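Local coordinates for biofilm-associated surface protein (PDB 7C7U) that is a calcium-binding, cell wall-anchored surface protein of Staphylococcus aureus that probably promotes cell adhesion and biofilm formation, including through functional amyloid, at residues L24-N29 / T180-G185; P39-S44 / N197-V202; S203-N208 / N249-N254; A217-N222 / L396-R401. One frame throughout, in Å; residues are numbered along the deposited sequence.

Contact 1 (L24-N29 / T180-G185); sequences LGYTDN and TSESSG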
loop_
_atom_site.group_PDB
_atom_site.type_symbol
_atom_site.label_atom_id
_atom_site.label_comp_id
_atom_site.label_asym_id
_atom_site.label_seq_id
_atom_site.Cartn_x
_atom_site.Cartn_y
_atom_site.Cartn_z
ATOM N N LEU A 24 6.048 1.790 0.898
ATOM C CA LEU A 24 5.783 3.039 1.591
ATOM C C LEU A 24 4.465 3.631 1.113
ATOM O O LEU A 24 4.077 3.461 -0.046
ATOM C CB LEU A 24 6.912 4.054 1.372
ATOM C CG LEU A 24 8.274 3.671 1.957
ATOM C CD1 LEU A 24 9.279 4.782 1.743
ATOM C CD2 LEU A 24 8.153 3.333 3.434
ATOM N N GLY A 25 3.758 4.289 2.034
ATOM C CA GLY A 25 2.589 5.060 1.671
ATOM C C GLY A 25 2.967 6.347 0.958
ATOM O O GLY A 25 4.138 6.701 0.803
ATOM N N TYR A 26 1.939 7.072 0.526
ATOM C CA TYR A 26 2.106 8.316 -0.214
ATOM C C TYR A 26 1.662 9.519 0.615
ATOM O O TYR A 26 0.734 9.433 1.427
ATOM C CB TYR A 26 1.307 8.300 -1.525
ATOM C CG TYR A 26 1.899 7.458 -2.640
ATOM C CD1 TYR A 26 3.131 7.771 -3.203
ATOM C CD2 TYR A 26 1.205 6.363 -3.148
ATOM C CE1 TYR A 26 3.666 7.000 -4.237
ATOM C CE2 TYR A 26 1.729 5.586 -4.170
ATOM C CZ TYR A 26 2.957 5.909 -4.714
ATOM O OH TYR A 26 3.469 5.138 -5.737
ATOM N N THR A 27 2.338 10.647 0.391
ATOM C CA THR A 27 1.924 11.953 0.881
ATOM C C THR A 27 1.975 12.935 -0.282
ATOM O O THR A 27 2.657 12.698 -1.279
ATOM C CB THR A 27 2.817 12.475 2.013
ATOM O OG1 THR A 27 2.270 13.701 2.520
ATOM C CG2 THR A 27 4.221 12.756 1.486
ATOM N N ASP A 28 1.227 14.028 -0.163
ATOM C CA ASP A 28 1.194 15.044 -1.207
ATOM C C ASP A 28 2.045 16.246 -0.821
ATOM O O ASP A 28 2.017 16.708 0.324
ATOM C CB ASP A 28 -0.237 15.494 -1.508
ATOM C CG ASP A 28 -1.120 14.351 -1.965
ATOM O OD1 ASP A 28 -1.722 13.681 -1.098
ATOM O OD2 ASP A 28 -1.203 14.113 -3.190
ATOM N N ASN A 29 2.836 16.716 -1.784
ATOM C CA ASN A 29 3.557 17.977 -1.670
ATOM C C ASN A 29 3.825 18.413 -3.110
ATOM O O ASN A 29 4.752 17.906 -3.752
ATOM C CB ASN A 29 4.842 17.832 -0.866
ATOM C CG ASN A 29 5.568 19.163 -0.664
ATOM O OD1 ASN A 29 5.430 20.087 -1.463
ATOM N ND2 ASN A 29 6.359 19.250 0.404
ATOM N N THR A 180 4.110 13.274 -6.373
ATOM C CA THR A 180 4.479 13.856 -7.657
ATOM C C THR A 180 5.957 13.698 -7.986
ATOM O O THR A 180 6.355 13.992 -9.114
ATOM C CB THR A 180 4.107 15.342 -7.684
ATOM O OG1 THR A 180 4.628 15.981 -6.514
ATOM C CG2 THR A 180 2.600 15.501 -7.692
ATOM N N SER A 181 6.773 13.226 -7.048
ATOM C CA SER A 181 8.203 13.086 -7.287
ATOM C C SER A 181 8.582 11.745 -7.905
ATOM O O SER A 181 9.716 11.598 -8.376
ATOM C CB SER A 181 8.973 13.250 -5.978
ATOM O OG SER A 181 8.833 12.098 -5.176
ATOM N N GLU A 182 7.659 10.789 -7.926
ATOM C CA GLU A 182 7.995 9.393 -8.155
ATOM C C GLU A 182 8.271 9.107 -9.625
ATOM O O GLU A 182 7.528 9.523 -10.523
ATOM C CB GLU A 182 6.866 8.495 -7.650
ATOM C CG GLU A 182 7.188 7.013 -7.737
ATOM C CD GLU A 182 5.954 6.149 -7.921
ATOM O OE1 GLU A 182 4.866 6.534 -7.428
ATOM O OE2 GLU A 182 6.080 5.077 -8.561
ATOM N N SER A 183 9.340 8.362 -9.864
ATOM C CA SER A 183 9.640 7.890 -11.196
ATOM C C SER A 183 10.227 6.498 -11.076
ATOM O O SER A 183 10.792 6.144 -10.046
ATOM C CB SER A 183 10.636 8.819 -11.885
ATOM O OG SER A 183 10.545 8.707 -13.280
ATOM N N SER A 184 10.095 5.712 -12.137
ATOM C CA SER A 184 10.597 4.339 -12.112
ATOM C C SER A 184 11.101 3.994 -13.509
ATOM O O SER A 184 11.185 4.862 -14.383
ATOM C CB SER A 184 9.528 3.353 -11.619
ATOM O OG SER A 184 8.352 3.356 -12.436
ATOM N N GLY A 185 11.443 2.724 -13.710
ATOM C CA GLY A 185 11.950 2.232 -14.980
ATOM C C GLY A 185 12.729 0.935 -14.803
ATOM O O GLY A 185 12.613 0.247 -13.786
HETATM O O HOH W 1 3.076 15.221 -4.109
#

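Contact 2 (P39-S44 / N197-V202); sequences PGKLDS and NLENNV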
loop_
_atom_site.group_PDB
_atom_site.type_symbol
_atom_site.label_atom_id
_atom_site.label_comp_id
_atom_site.label_asym_id
_atom_site.label_seq_id
_atom_site.Cartn_x
_atom_site.Cartn_y
_atom_site.Cartn_z
ATOM N N PRO A 39 20.185 6.354 -16.180
ATOM C CA PRO A 39 21.407 5.544 -16.106
ATOM C C PRO A 39 21.973 5.145 -17.462
ATOM O O PRO A 39 21.307 5.178 -18.498
ATOM C CB PRO A 39 20.961 4.292 -15.330
ATOM C CG PRO A 39 19.512 4.120 -15.709
ATOM C CD PRO A 39 18.977 5.546 -15.900
ATOM N N GLY A 40 23.227 4.710 -17.424
ATOM C CA GLY A 40 23.810 4.083 -18.590
ATOM C C GLY A 40 23.170 2.736 -18.880
ATOM O O GLY A 40 22.565 2.103 -18.011
ATOM N N LYS A 41 23.279 2.316 -20.137
ATOM C CA LYS A 41 22.736 1.033 -20.557
ATOM C C LYS A 41 23.690 -0.102 -20.203
ATOM O O LYS A 41 24.902 0.085 -20.108
ATOM C CB LYS A 41 22.475 1.014 -22.061
ATOM C CG LYS A 41 21.479 2.033 -22.552
ATOM C CD LYS A 41 21.167 1.798 -24.040
ATOM C CE LYS A 41 22.359 2.086 -24.939
ATOM N NZ LYS A 41 22.305 3.423 -25.546
ATOM N N LEU A 42 23.123 -1.290 -20.007
ATOM C CA LEU A 42 23.895 -2.465 -19.630
ATOM C C LEU A 42 23.887 -3.472 -20.766
ATOM O O LEU A 42 23.640 -4.666 -20.551
ATOM C CB LEU A 42 23.316 -3.091 -18.354
ATOM C CG LEU A 42 23.109 -2.132 -17.188
ATOM C CD1 LEU A 42 22.554 -2.869 -15.996
ATOM C CD2 LEU A 42 24.392 -1.376 -16.822
ATOM N N ASP A 43 24.150 -2.997 -21.979
ATOM C CA ASP A 43 23.864 -3.751 -23.189
ATOM C C ASP A 43 25.116 -4.006 -24.024
ATOM O O ASP A 43 25.009 -4.351 -25.202
ATOM C CB ASP A 43 22.834 -3.000 -24.020
ATOM C CG ASP A 43 23.395 -1.703 -24.591
ATOM O OD1 ASP A 43 24.341 -1.142 -23.985
ATOM O OD2 ASP A 43 22.883 -1.239 -25.631
ATOM N N SER A 44 26.300 -3.864 -23.441
ATOM C CA SER A 44 27.521 -4.096 -24.193
ATOM C C SER A 44 28.542 -4.803 -23.321
ATOM O O SER A 44 28.554 -4.640 -22.096
ATOM C CB SER A 44 28.128 -2.795 -24.697
ATOM O OG SER A 44 28.690 -2.065 -23.613
ATOM N N ASN A 197 18.009 -1.194 -30.178
ATOM C CA ASN A 197 18.131 -0.787 -31.578
ATOM C C ASN A 197 17.611 0.629 -31.793
ATOM O O ASN A 197 18.116 1.363 -32.655
ATOM C CB ASN A 197 17.392 -1.767 -32.491
ATOM C CG ASN A 197 18.052 -3.137 -32.538
ATOM O OD1 ASN A 197 19.134 -3.336 -31.985
ATOM N ND2 ASN A 197 17.399 -4.093 -33.194
ATOM N N LEU A 198 16.565 1.010 -31.056
ATOM C CA LEU A 198 16.037 2.364 -31.164
ATOM C C LEU A 198 17.048 3.381 -30.656
ATOM O O LEU A 198 17.333 4.385 -31.331
ATOM C CB LEU A 198 14.709 2.468 -30.389
ATOM C CG LEU A 198 13.478 1.966 -31.150
ATOM C CD1 LEU A 198 12.388 1.500 -30.160
ATOM C CD2 LEU A 198 12.941 3.069 -32.066
ATOM N N GLU A 199 17.620 3.125 -29.469
ATOM C CA GLU A 199 18.656 3.997 -28.920
ATOM C C GLU A 199 19.855 4.117 -29.850
ATOM O O GLU A 199 20.580 5.126 -29.809
ATOM C CB GLU A 199 19.135 3.463 -27.580
ATOM C CG GLU A 199 18.148 3.667 -26.453
ATOM C CD GLU A 199 18.499 4.881 -25.631
ATOM O OE1 GLU A 199 19.672 4.969 -25.184
ATOM O OE2 GLU A 199 17.615 5.753 -25.453
ATOM N N ASN A 200 20.087 3.095 -30.669
ATOM C CA ASN A 200 21.203 3.094 -31.601
ATOM C C ASN A 200 20.815 3.582 -33.003
ATOM O O ASN A 200 21.638 3.514 -33.917
ATOM C CB ASN A 200 21.821 1.690 -31.632
ATOM C CG ASN A 200 22.640 1.404 -30.379
ATOM O OD1 ASN A 200 23.296 2.300 -29.855
ATOM N ND2 ASN A 200 22.600 0.164 -29.886
ATOM N N ASN A 201 19.603 4.108 -33.190
ATOM C CA ASN A 201 19.195 4.661 -34.489
ATOM C C ASN A 201 18.476 5.995 -34.295
ATOM O O ASN A 201 17.383 6.218 -34.810
ATOM C CB ASN A 201 18.330 3.663 -35.255
ATOM C CG ASN A 201 17.819 4.209 -36.587
ATOM O OD1 ASN A 201 18.542 4.911 -37.307
ATOM N ND2 ASN A 201 16.551 3.914 -36.906
ATOM N N VAL A 202 19.105 6.914 -33.557
ATOM C CA VAL A 202 18.471 8.187 -33.212
ATOM C C VAL A 202 18.249 9.050 -34.454
ATOM O O VAL A 202 19.082 9.098 -35.374
ATOM C CB VAL A 202 19.320 8.921 -32.154
ATOM C CG1 VAL A 202 18.993 10.420 -32.086
ATOM C CG2 VAL A 202 19.112 8.259 -30.754
#

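Contact 3 (S203-N208 / N249-N254); sequences STENNN and NQWAYN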
loop_
_atom_site.group_PDB
_atom_site.type_symbol
_atom_site.label_atom_id
_atom_site.label_comp_id
_atom_site.label_asym_id
_atom_site.label_seq_id
_atom_site.Cartn_x
_atom_site.Cartn_y
_atom_site.Cartn_z
ATOM N N SER A 203 17.102 9.718 -34.493
ATOM C CA SER A 203 16.742 10.604 -35.594
ATOM C C SER A 203 17.603 11.862 -35.590
ATOM O O SER A 203 18.046 12.339 -34.537
ATOM C CB SER A 203 15.265 10.997 -35.460
ATOM O OG SER A 203 14.855 11.930 -36.437
ATOM N N THR A 204 17.810 12.439 -36.783
ATOM C CA THR A 204 18.455 13.741 -36.832
ATOM C C THR A 204 17.504 14.862 -36.446
ATOM O O THR A 204 17.968 15.968 -36.141
ATOM C CB THR A 204 19.025 14.024 -38.231
ATOM O OG1 THR A 204 17.963 14.012 -39.191
ATOM C CG2 THR A 204 20.051 12.961 -38.607
ATOM N N GLU A 205 16.197 14.605 -36.459
ATOM C CA GLU A 205 15.211 15.656 -36.217
ATOM C C GLU A 205 15.226 16.068 -34.758
ATOM O O GLU A 205 15.059 15.223 -33.872
ATOM C CB GLU A 205 13.803 15.182 -36.562
ATOM C CG GLU A 205 13.608 14.780 -37.994
ATOM C CD GLU A 205 12.165 14.795 -38.414
ATOM O OE1 GLU A 205 11.848 14.051 -39.356
ATOM O OE2 GLU A 205 11.341 15.483 -37.775
ATOM N N ASN A 206 15.379 17.372 -34.518
ATOM C CA ASN A 206 15.290 17.985 -33.193
ATOM C C ASN A 206 16.137 17.220 -32.190
ATOM O O ASN A 206 15.695 16.812 -31.102
ATOM C CB ASN A 206 13.844 18.047 -32.735
ATOM C CG ASN A 206 12.998 18.853 -33.660
ATOM O OD1 ASN A 206 12.352 18.309 -34.550
ATOM N ND2 ASN A 206 13.037 20.169 -33.500
ATOM N N ASN A 207 17.393 17.074 -32.575
ATOM C CA ASN A 207 18.324 16.165 -31.937
ATOM C C ASN A 207 18.762 16.688 -30.589
ATOM O O ASN A 207 19.151 15.905 -29.719
ATOM C CB ASN A 207 19.531 15.969 -32.866
ATOM C CG ASN A 207 20.420 14.837 -32.434
ATOM O OD1 ASN A 207 20.164 13.681 -32.754
ATOM N ND2 ASN A 207 21.474 15.164 -31.694
ATOM N N ASN A 208 18.710 18.001 -30.391
ATOM C CA ASN A 208 19.053 18.574 -29.091
ATOM C C ASN A 208 17.839 19.061 -28.295
ATOM O O ASN A 208 18.014 19.759 -27.290
ATOM C CB ASN A 208 20.058 19.716 -29.259
ATOM C CG ASN A 208 20.809 20.012 -27.971
ATOM O OD1 ASN A 208 21.329 19.105 -27.312
ATOM N ND2 ASN A 208 20.814 21.277 -27.572
ATOM N N ASN A 249 5.606 14.672 -42.295
ATOM C CA ASN A 249 6.713 14.483 -41.368
ATOM C C ASN A 249 6.256 14.359 -39.914
ATOM O O ASN A 249 7.084 14.498 -39.007
ATOM C CB ASN A 249 7.705 15.633 -41.498
ATOM C CG ASN A 249 8.388 15.644 -42.848
ATOM O OD1 ASN A 249 8.405 14.630 -43.547
ATOM N ND2 ASN A 249 8.941 16.786 -43.230
ATOM N N GLN A 250 4.969 14.122 -39.677
ATOM C CA GLN A 250 4.472 13.990 -38.309
ATOM C C GLN A 250 5.163 12.851 -37.567
ATOM O O GLN A 250 5.461 11.794 -38.131
ATOM C CB GLN A 250 2.965 13.757 -38.297
ATOM C CG GLN A 250 2.128 14.964 -38.679
ATOM C CD GLN A 250 2.221 16.120 -37.700
ATOM O OE1 GLN A 250 2.145 15.942 -36.486
ATOM N NE2 GLN A 250 2.370 17.330 -38.233
ATOM N N TRP A 251 5.426 13.082 -36.290
ATOM C CA TRP A 251 5.980 12.070 -35.421
ATOM C C TRP A 251 4.899 11.077 -34.977
ATOM O O TRP A 251 3.698 11.320 -35.108
ATOM C CB TRP A 251 6.607 12.719 -34.193
ATOM C CG TRP A 251 7.841 13.520 -34.450
ATOM C CD1 TRP A 251 8.500 13.700 -35.653
ATOM C CD2 TRP A 251 8.582 14.259 -33.475
ATOM N NE1 TRP A 251 9.596 14.527 -35.469
ATOM C CE2 TRP A 251 9.664 14.887 -34.150
ATOM C CE3 TRP A 251 8.423 14.476 -32.107
ATOM C CZ2 TRP A 251 10.594 15.670 -33.489
ATOM C CZ3 TRP A 251 9.338 15.276 -31.455
ATOM C CH2 TRP A 251 10.410 15.863 -32.146
ATOM N N ALA A 252 5.337 9.968 -34.380
ATOM C CA ALA A 252 4.406 9.037 -33.751
ATOM C C ALA A 252 4.786 8.816 -32.295
ATOM O O ALA A 252 5.968 8.823 -31.946
ATOM C CB ALA A 252 4.385 7.690 -34.485
ATOM N N TYR A 253 3.770 8.596 -31.445
ATOM C CA TYR A 253 3.992 8.153 -30.080
ATOM C C TYR A 253 3.812 6.639 -30.013
ATOM O O TYR A 253 2.817 6.103 -30.517
ATOM C CB TYR A 253 3.034 8.840 -29.103
ATOM C CG TYR A 253 3.328 8.475 -27.671
ATOM C CD1 TYR A 253 4.544 8.820 -27.093
ATOM C CD2 TYR A 253 2.390 7.776 -26.888
ATOM C CE1 TYR A 253 4.839 8.477 -25.800
ATOM C CE2 TYR A 253 2.682 7.430 -25.603
ATOM C CZ TYR A 253 3.887 7.790 -25.053
ATOM O OH TYR A 253 4.154 7.450 -23.758
ATOM N N ASN A 254 4.758 5.965 -29.363
ATOM C CA ASN A 254 4.841 4.510 -29.314
ATOM C C ASN A 254 4.844 4.070 -27.859
ATOM O O ASN A 254 5.454 4.725 -27.010
ATOM C CB ASN A 254 6.124 4.018 -30.018
ATOM C CG ASN A 254 6.269 4.578 -31.417
ATOM O OD1 ASN A 254 5.921 3.924 -32.399
ATOM N ND2 ASN A 254 6.760 5.819 -31.516
HETATM O O HOH W 2 9.458 13.054 -39.312
#

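Contact 4 (A217-N222 / L396-R401); sequences ATYNEN and LDRYER. With CA (calcium ion), chain E; CA (calcium ion), chain D.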
loop_
_atom_site.group_PDB
_atom_site.type_symbol
_atom_site.label_atom_id
_atom_site.label_comp_id
_atom_site.label_asym_id
_atom_site.label_seq_id
_atom_site.Cartn_x
_atom_site.Cartn_y
_atom_site.Cartn_z
ATOM N N ALA A 217 4.272 4.549 -13.116
ATOM C CA ALA A 217 3.079 3.737 -13.291
ATOM C C ALA A 217 2.423 3.612 -11.925
ATOM O O ALA A 217 3.092 3.254 -10.953
ATOM C CB ALA A 217 3.410 2.351 -13.866
ATOM N N THR A 218 1.142 3.952 -11.847
ATOM C CA THR A 218 0.432 3.993 -10.578
ATOM C C THR A 218 -0.946 3.374 -10.738
ATOM O O THR A 218 -1.438 3.174 -11.846
ATOM C CB THR A 218 0.282 5.429 -10.048
ATOM O OG1 THR A 218 -0.313 6.256 -11.049
ATOM C CG2 THR A 218 1.626 6.018 -9.638
ATOM N N TYR A 219 -1.596 3.109 -9.607
ATOM C CA TYR A 219 -2.969 2.631 -9.587
ATOM C C TYR A 219 -3.894 3.763 -9.157
ATOM O O TYR A 219 -3.581 4.506 -8.225
ATOM C CB TYR A 219 -3.114 1.431 -8.637
ATOM C CG TYR A 219 -4.541 1.070 -8.337
ATOM C CD1 TYR A 219 -5.360 0.508 -9.318
ATOM C CD2 TYR A 219 -5.077 1.287 -7.077
ATOM C CE1 TYR A 219 -6.667 0.181 -9.043
ATOM C CE2 TYR A 219 -6.392 0.962 -6.792
ATOM C CZ TYR A 219 -7.177 0.416 -7.780
ATOM O OH TYR A 219 -8.476 0.083 -7.506
ATOM N N ASN A 220 -5.021 3.909 -9.850
ATOM C CA ASN A 220 -6.020 4.919 -9.496
ATOM C C ASN A 220 -7.397 4.265 -9.456
ATOM O O ASN A 220 -7.930 3.851 -10.492
ATOM C CB ASN A 220 -5.989 6.109 -10.468
ATOM C CG ASN A 220 -6.874 7.265 -10.005
ATOM O OD1 ASN A 220 -8.055 7.072 -9.720
ATOM N ND2 ASN A 220 -6.305 8.468 -9.924
ATOM N N GLU A 221 -7.986 4.212 -8.258
ATOM C CA GLU A 221 -9.270 3.548 -8.070
ATOM C C GLU A 221 -10.419 4.273 -8.762
ATOM O O GLU A 221 -11.465 3.661 -9.001
ATOM C CB GLU A 221 -9.578 3.425 -6.579
ATOM C CG GLU A 221 -9.713 4.769 -5.871
ATOM C CD GLU A 221 -8.401 5.276 -5.278
ATOM O OE1 GLU A 221 -7.312 5.017 -5.859
ATOM O OE2 GLU A 221 -8.458 5.937 -4.217
ATOM N N ASN A 222 -10.249 5.552 -9.095
ATOM C CA ASN A 222 -11.320 6.333 -9.703
ATOM C C ASN A 222 -11.471 6.098 -11.201
ATOM O O ASN A 222 -12.431 6.601 -11.787
ATOM C CB ASN A 222 -11.086 7.828 -9.451
ATOM C CG ASN A 222 -10.876 8.143 -7.979
ATOM O OD1 ASN A 222 -11.762 7.923 -7.148
ATOM N ND2 ASN A 222 -9.685 8.625 -7.643
ATOM N N LEU A 396 -3.919 -5.913 -2.326
ATOM C CA LEU A 396 -2.639 -5.255 -2.576
ATOM C C LEU A 396 -2.299 -4.301 -1.440
ATOM O O LEU A 396 -3.186 -3.699 -0.832
ATOM C CB LEU A 396 -2.672 -4.478 -3.900
ATOM C CG LEU A 396 -2.796 -5.307 -5.178
ATOM C CD1 LEU A 396 -2.824 -4.417 -6.431
ATOM C CD2 LEU A 396 -1.638 -6.314 -5.248
ATOM N N ASP A 397 -0.998 -4.157 -1.164
ATOM C CA ASP A 397 -0.510 -3.159 -0.216
ATOM C C ASP A 397 -1.219 -1.825 -0.385
ATOM O O ASP A 397 -1.799 -1.284 0.567
ATOM C CB ASP A 397 0.991 -2.928 -0.402
ATOM C CG ASP A 397 1.848 -4.021 0.191
ATOM O OD1 ASP A 397 1.398 -5.173 0.273
ATOM O OD2 ASP A 397 3.006 -3.716 0.544
ATOM N N ARG A 398 -1.170 -1.275 -1.602
ATOM C CA ARG A 398 -1.722 0.062 -1.801
ATOM C C ARG A 398 -3.237 0.067 -1.683
ATOM O O ARG A 398 -3.813 1.075 -1.268
ATOM C CB ARG A 398 -1.284 0.636 -3.151
ATOM C CG ARG A 398 -1.978 0.065 -4.353
ATOM C CD ARG A 398 -1.283 0.557 -5.616
ATOM N NE ARG A 398 0.031 -0.052 -5.755
ATOM C CZ ARG A 398 1.021 0.436 -6.497
ATOM N NH1 ARG A 398 0.876 1.566 -7.189
ATOM N NH2 ARG A 398 2.166 -0.211 -6.536
ATOM N N TYR A 399 -3.902 -1.036 -2.031
ATOM C CA TYR A 399 -5.336 -1.118 -1.778
ATOM C C TYR A 399 -5.629 -1.064 -0.286
ATOM O O TYR A 399 -6.530 -0.336 0.145
ATOM C CB TYR A 399 -5.919 -2.385 -2.396
ATOM C CG TYR A 399 -7.420 -2.507 -2.267
ATOM C CD1 TYR A 399 -8.005 -3.051 -1.115
ATOM C CD2 TYR A 399 -8.258 -2.092 -3.294
ATOM C CE1 TYR A 399 -9.365 -3.179 -0.998
ATOM C CE2 TYR A 399 -9.644 -2.207 -3.173
ATOM C CZ TYR A 399 -10.186 -2.758 -2.029
ATOM O OH TYR A 399 -11.556 -2.886 -1.884
ATOM N N GLU A 400 -4.872 -1.817 0.525
ATOM C CA GLU A 400 -5.114 -1.814 1.971
ATOM C C GLU A 400 -4.861 -0.434 2.557
ATOM O O GLU A 400 -5.631 0.042 3.404
ATOM C CB GLU A 400 -4.256 -2.869 2.690
ATOM C CG GLU A 400 -4.579 -4.320 2.308
ATOM C CD GLU A 400 -4.140 -5.359 3.347
ATOM O OE1 GLU A 400 -4.750 -5.408 4.454
ATOM O OE2 GLU A 400 -3.209 -6.156 3.053
ATOM N N ARG A 401 -3.804 0.235 2.092
ATOM C CA ARG A 401 -3.462 1.553 2.606
ATOM C C ARG A 401 -4.507 2.590 2.216
ATOM O O ARG A 401 -4.892 3.425 3.040
ATOM C CB ARG A 401 -2.083 1.969 2.092
ATOM C CG ARG A 401 -0.949 1.611 3.023
ATOM C CD ARG A 401 0.329 2.342 2.636
ATOM N NE ARG A 401 0.721 2.072 1.260
ATOM C CZ ARG A 401 1.567 1.107 0.916
ATOM N NH1 ARG A 401 2.103 0.332 1.850
ATOM N NH2 ARG A 401 1.874 0.916 -0.358
HETATM CA CA CA E . -3.863 -7.307 5.364
HETATM CA CA CA D . -2.370 -7.642 1.601
HETATM O O HOH W 3 3.287 2.978 -8.437
HETATM O O HOH W 4 -0.591 3.874 -6.722
HETATM O O HOH W 5 -0.363 -6.078 1.943
#

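Contact 1 (L24-N29 / T180-G185)
Tyr-26 and Glu-182 reach each other because the tyrosine CG stands anti to the carbonyl carbon (chi1 -75°), while the glutamate CG lies anti to the backbone N (chi1 -175°) and its chain runs extended beyond CG. The two side chains meet at roughly a right angle, and the phenol OH donates to Glu-182 OE1 over 2.6 Å between these two oxygens. The carboxylate oxygen sits at the ring edge, near its plane, and the planes of ring and carboxylate are not far from parallel. The donor, however, lies above the carboxylate, 44° out of its plane. The bond is short, and the glutamate is buried.

Further along, a water bridges the two backbones, accepting from Asn-29 N at 2.8 Å and from Thr-180 N at 3.2 Å. The hydroxyl of Thr-180 lies 3.4 Å from Asn-29 O, measured from OG1, and is hydrogen-bonded to Phe-32 O. Strand 26-27 runs parallel to strand 176-178, just before 180-185, so the tyrosine reaches across the turn between strands 176-178 and 183-187, at the edge of a large mixed beta-sheet.

Contact 2 (P39-S44 / N197-V202)
Lys-41 and Glu-199 carry this contact, with Asn-200 adding a smaller share of the buried surface. Lys-41 points its side chain across from the loop 39-44, and its terminal NZ donates to Glu-199 OE1 in a salt bridge of 3.1 Å between these atoms. On the acceptor the anti lone pair is used, the one facing away from the other carboxylate oxygen. The lysine is folded rather than stretched: bends at chi3 (-68°) and chi4 (-98°) turn CE and NZ toward Glu-199 OE1. Lys-41 CD lies 3.7 Å from Glu-199 OE1. The glutamate has a bend of its own at chi2, which places the carboxylate, and Lys-41 NZ also comes within 3.8 Å of Glu-199 CB. The two side chains cross at a slant, joined by one charged hydrogen bond, with the lysine CD and CE also near the same oxygen.

Asn-200 takes part more loosely. Its amide swings toward the loop, yet Asn-200 ND2 and Asp-43 OD2 remain 4.5 Å apart, a neighbourly distance and not a bond. All of this lies at the surface, where the salt bridge is probably accessible to solvent.

Glu-199 is the last residue of helix 193-199, and Asn-200 is the first to leave helical geometry. Loop 39-44 links strand 36-39 to helix 45-48, whose N-cap is Ser-44; Leu-42 packs inward on Phe-187 of strand 183-187 and Ile-53 of strand 52-61, while Glu-199 also touches Leu-375, placing the contact between the large mixed sheet and the loops beyond it.

Contact 3 (S203-N208 / N249-N254)
Trp-251 meets Glu-205 and Asn-206 along one edge of its indole, first through a hydrogen bond. NE1 donates to Glu-205 OE2 at 3.0 Å, nearly straight with an N-H...acceptor angle of 173°. The acceptor lies in the ring plane, but the carboxylate is turned, so that the donor approaches it from above, 53° out of its plane. Lys-245 forms a salt bridge with the same OE2, which would probably favour the ionised form of the carboxylate.

A water makes the second polar link, donating to Glu-205 OE1 at 2.6 Å and to Asn-249 O at 2.8 Å. Each carboxylate oxygen thus ties the loop to segment 249-254.

Van der Waals contact comes from Asn-206, whose OD1 sits at the ring edge 3.3 Å from Trp-251 CZ2, with the amide plane steeply inclined to the ring at 75°. That oxygen is also hydrogen-bonded to Lys-245, which therefore holds both acidic and amide groups beside the indole.

Within the loop, Ser-203 OG accepts from Glu-205 N at 3.0 Å. This is an ST turn, one that shapes the link between helix 193-199 and strand 210-220 where it folds against the entry to strand 252-257.

Contact 4 (A217-N222 / L396-R401)
Aliphatic packing, supplemented by two water bridges, joins Tyr-219 near the end of edge strand 210-220 to Arg-398 in the first turn of helix 397-404, at the protein surface. The tightest approach is between Tyr-219 CB and Arg-398 CD, 3.6 Å apart, and the ring atom CD2 lies a little farther from the same methylene. The arginine CG occupies the position between backbone N and carbonyl carbon (chi1 75°), and a bend at chi3 then carries the guanidinium along the strand backbone, with its plane 80° from that of the tyrosine ring.

No direct hydrogen bond crosses the contact; water does that work. Arg-398 NH1 donates to one water at 2.8 Å, which also accepts from Tyr-219 N at 3.1 Å. A second water, at the edge of the guanidinium and in its plane, accepts from the same NH1 at 3.1 Å and donates to Ala-217 O. One nitrogen is thus linked through two waters to Ala-217 O and Tyr-219 N.

The helix also closes an EF-hand-like calcium loop. Glu-400 OE2 binds two calcium ions, at 2.2 Å and 2.7 Å, and OE1 binds the second of them. A water on the first ion donates to Asp-397 OD1. Asp-389, Asp-391, Asp-393 and Leu-395 complete that first site.

Strand 210-220 pairs with strand 228-237 on one side. From the helix start, Arg-398 packs on both edge strands, 210-220 and 381-388, which also touch each other through Ala-217 and Leu-385, and Glu-400 of the same helix binds both calcium ions.

From the N terminus, segment 24-29 opens contact 1, which closes at 180-185 after about 150 residues containing much of the large mixed sheet. Contact 2 starts inside that span, at 39-44, and ends beyond it at 197-202, so the two cross. Contact 3 begins directly afterwards and closes a span of about 40 residues that holds strands 210-220 and 228-237. Contact 4 opens within it and runs to 396-401, so these two cross as well. Contacts 2 and 3 touch through Val-202 and Asn-207. Contacts 1 and 4 touch where Gly-25 packs on Arg-401 and Glu-182 on Thr-218, bringing the N-terminal sheet against strand 210-220 and the helix that supplies a ligand to two calcium ions.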